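Local coordinates for fluoroacetyl-CoA-specific thioesterase-like domain-containing protein (Thermanaerovibrio acidaminovorans, PDB 3QOO), which is of unknown function but belongs to the hot-dog superfamily and probably acts as a thioesterase on acyl-CoA substrates, at residues Thr47-Ala52 against Gly115-Val120. Sequence-based numbering, arbitrary orientation.
Sequences TMTQLA and GLQERV
Helix segment 47-52 runs over strand segment 115-120 with 9.3 Å between the axes and 49° between their N-to-C directions, T49 and Q117 being the pair whose CA atoms come nearest. Q117 reaches off the strand with CG anti to its backbone N (chi1 -173°) and an extended chain, which carries its amide up to the helix. There Q117 NE2 donates to T49 OG1 over 2.9 Å with an N-H...O angle of 160°, the hydroxyl lying nearly in the amide plane. That hydroxyl also bonds to the L45 carbonyl one turn back, and Q117 NE2 has a second partner in S71 OG, so both polar atoms are gripped twice within a buried interface. The other end of the amide takes a 2.8 Å hydrogen bond from R119 NH1 to Q117 OE1; the donor stands well above the carbonyl plane. Q117 thus links helix hydroxyl to guanidinium, and the bonds at NE2 and OE1 together fix the rotation of its amide. A52 CB packs 3.6 Å from R119 CD and also against Q117 OE1, while T49 CG2 touches R119 NH1. At the other end M48, a selenomethionine bent at chi3, lays SE against the backbone of G115 and L116 and brings M48 CE to 3.4 Å from L116 O. Helix 41-56 here is the central helix of a hot-dog fold, wrapped by the antiparallel sheet: strand 110-123 lies between strands 98-107 and 64-75, M48 also touches M103 and S71 on these two, and L35 of the second subunit packs on R119.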
loop_
_atom_site.group_PDB
_atom_site.type_symbol
_atom_site.label_atom_id
_atom_site.label_comp_id
_atom_site.label_asym_id
_atom_site.label_seq_id
_atom_site.Cartn_x
_atom_site.Cartn_y
_atom_site.Cartn_z
ATOM N N THR A 47 4.731 -6.785 0.419
ATOM C CA THR A 47 5.023 -8.144 0.009
ATOM C C THR A 47 4.764 -8.332 -1.494
ATOM O O THR A 47 5.528 -8.983 -2.206
ATOM C CB THR A 47 4.226 -9.139 0.850
ATOM O OG1 THR A 47 4.391 -8.858 2.262
ATOM C CG2 THR A 47 4.654 -10.536 0.502
HETATM N N MSE A 48 3.692 -7.719 -1.982
HETATM C CA MSE A 48 3.423 -7.680 -3.397
HETATM C C MSE A 48 4.580 -7.048 -4.169
HETATM O O MSE A 48 5.029 -7.586 -5.197
HETATM C CB MSE A 48 2.121 -6.934 -3.665
HETATM C CG MSE A 48 1.829 -6.759 -5.167
HETATM SE SE MSE A 48 0.005 -6.119 -5.545
HETATM C CE MSE A 48 0.062 -4.386 -4.633
ATOM N N THR A 49 5.079 -5.935 -3.651
ATOM C CA THR A 49 6.206 -5.228 -4.253
ATOM C C THR A 49 7.438 -6.152 -4.301
ATOM O O THR A 49 8.124 -6.251 -5.320
ATOM C CB THR A 49 6.540 -3.943 -3.507
ATOM O OG1 THR A 49 5.434 -3.056 -3.655
ATOM C CG2 THR A 49 7.788 -3.319 -4.071
ATOM N N GLN A 50 7.728 -6.804 -3.187
ATOM C CA GLN A 50 8.873 -7.699 -3.128
ATOM C C GLN A 50 8.812 -8.770 -4.205
ATOM O O GLN A 50 9.809 -9.008 -4.906
ATOM C CB GLN A 50 8.963 -8.370 -1.753
ATOM C CG GLN A 50 10.137 -9.327 -1.669
ATOM C CD GLN A 50 10.267 -10.006 -0.346
ATOM O OE1 GLN A 50 9.629 -9.601 0.621
ATOM N NE2 GLN A 50 11.147 -11.006 -0.267
ATOM N N LEU A 51 7.667 -9.408 -4.340
ATOM C CA LEU A 51 7.522 -10.443 -5.365
ATOM C C LEU A 51 7.566 -9.892 -6.768
ATOM O O LEU A 51 8.160 -10.515 -7.643
ATOM C CB LEU A 51 6.234 -11.220 -5.169
ATOM C CG LEU A 51 6.290 -12.378 -4.212
ATOM C CD1 LEU A 51 4.921 -12.993 -4.078
ATOM C CD2 LEU A 51 7.294 -13.391 -4.645
ATOM N N ALA A 52 6.956 -8.734 -7.007
ATOM C CA ALA A 52 6.976 -8.154 -8.337
ATOM C C ALA A 52 8.417 -7.863 -8.739
ATOM O O ALA A 52 8.807 -8.113 -9.882
ATOM C CB ALA A 52 6.127 -6.881 -8.351
ATOM N N GLY A 115 -4.730 -7.913 -5.111
ATOM C CA GLY A 115 -4.114 -6.672 -5.470
ATOM C C GLY A 115 -3.664 -6.572 -6.885
ATOM O O GLY A 115 -3.746 -7.561 -7.638
ATOM N N LEU A 116 -3.149 -5.406 -7.251
ATOM C CA LEU A 116 -2.471 -5.248 -8.502
ATOM C C LEU A 116 -1.367 -4.217 -8.328
ATOM O O LEU A 116 -1.434 -3.338 -7.460
ATOM C CB LEU A 116 -3.379 -4.866 -9.604
ATOM C CG LEU A 116 -3.903 -3.484 -9.655
ATOM C CD1 LEU A 116 -2.836 -2.391 -9.989
ATOM C CD2 LEU A 116 -5.041 -3.414 -10.696
ATOM N N GLN A 117 -0.372 -4.299 -9.207
ATOM C CA GLN A 117 0.720 -3.345 -9.219
ATOM C C GLN A 117 1.183 -3.116 -10.649
ATOM O O GLN A 117 1.396 -4.084 -11.399
ATOM C CB GLN A 117 1.864 -3.809 -8.341
ATOM C CG GLN A 117 2.987 -2.759 -8.187
ATOM C CD GLN A 117 3.948 -3.147 -7.108
ATOM O OE1 GLN A 117 5.016 -3.702 -7.385
ATOM N NE2 GLN A 117 3.563 -2.900 -5.851
ATOM N N GLU A 118 1.332 -1.861 -11.042
ATOM C CA GLU A 118 1.910 -1.485 -12.303
ATOM C C GLU A 118 3.316 -0.997 -12.022
ATOM O O GLU A 118 3.496 -0.133 -11.166
ATOM C CB GLU A 118 1.099 -0.399 -12.973
ATOM C CG GLU A 118 1.649 0.092 -14.312
ATOM C CD GLU A 118 0.869 1.222 -14.898
ATOM O OE1 GLU A 118 -0.306 1.411 -14.519
ATOM O OE2 GLU A 118 1.462 1.930 -15.740
ATOM N N ARG A 119 4.284 -1.540 -12.751
ATOM C CA ARG A 119 5.688 -1.124 -12.602
ATOM C C ARG A 119 6.220 -0.673 -13.971
ATOM O O ARG A 119 5.773 -1.169 -15.017
ATOM C CB ARG A 119 6.543 -2.287 -12.068
ATOM C CG ARG A 119 6.050 -2.818 -10.736
ATOM C CD ARG A 119 6.993 -3.809 -10.059
ATOM N NE ARG A 119 8.254 -3.202 -9.660
ATOM C CZ ARG A 119 8.427 -2.443 -8.584
ATOM N NH1 ARG A 119 7.427 -2.233 -7.699
ATOM N NH2 ARG A 119 9.615 -1.885 -8.375
ATOM N N VAL A 120 7.149 0.266 -13.938
ATOM C CA VAL A 120 7.786 0.808 -15.126
ATOM C C VAL A 120 9.257 0.412 -15.139
ATOM O O VAL A 120 9.911 0.386 -14.109
ATOM C CB VAL A 120 7.610 2.357 -15.249
ATOM C CG1 VAL A 120 8.257 3.122 -14.068
ATOM C CG2 VAL A 120 8.147 2.883 -16.574
#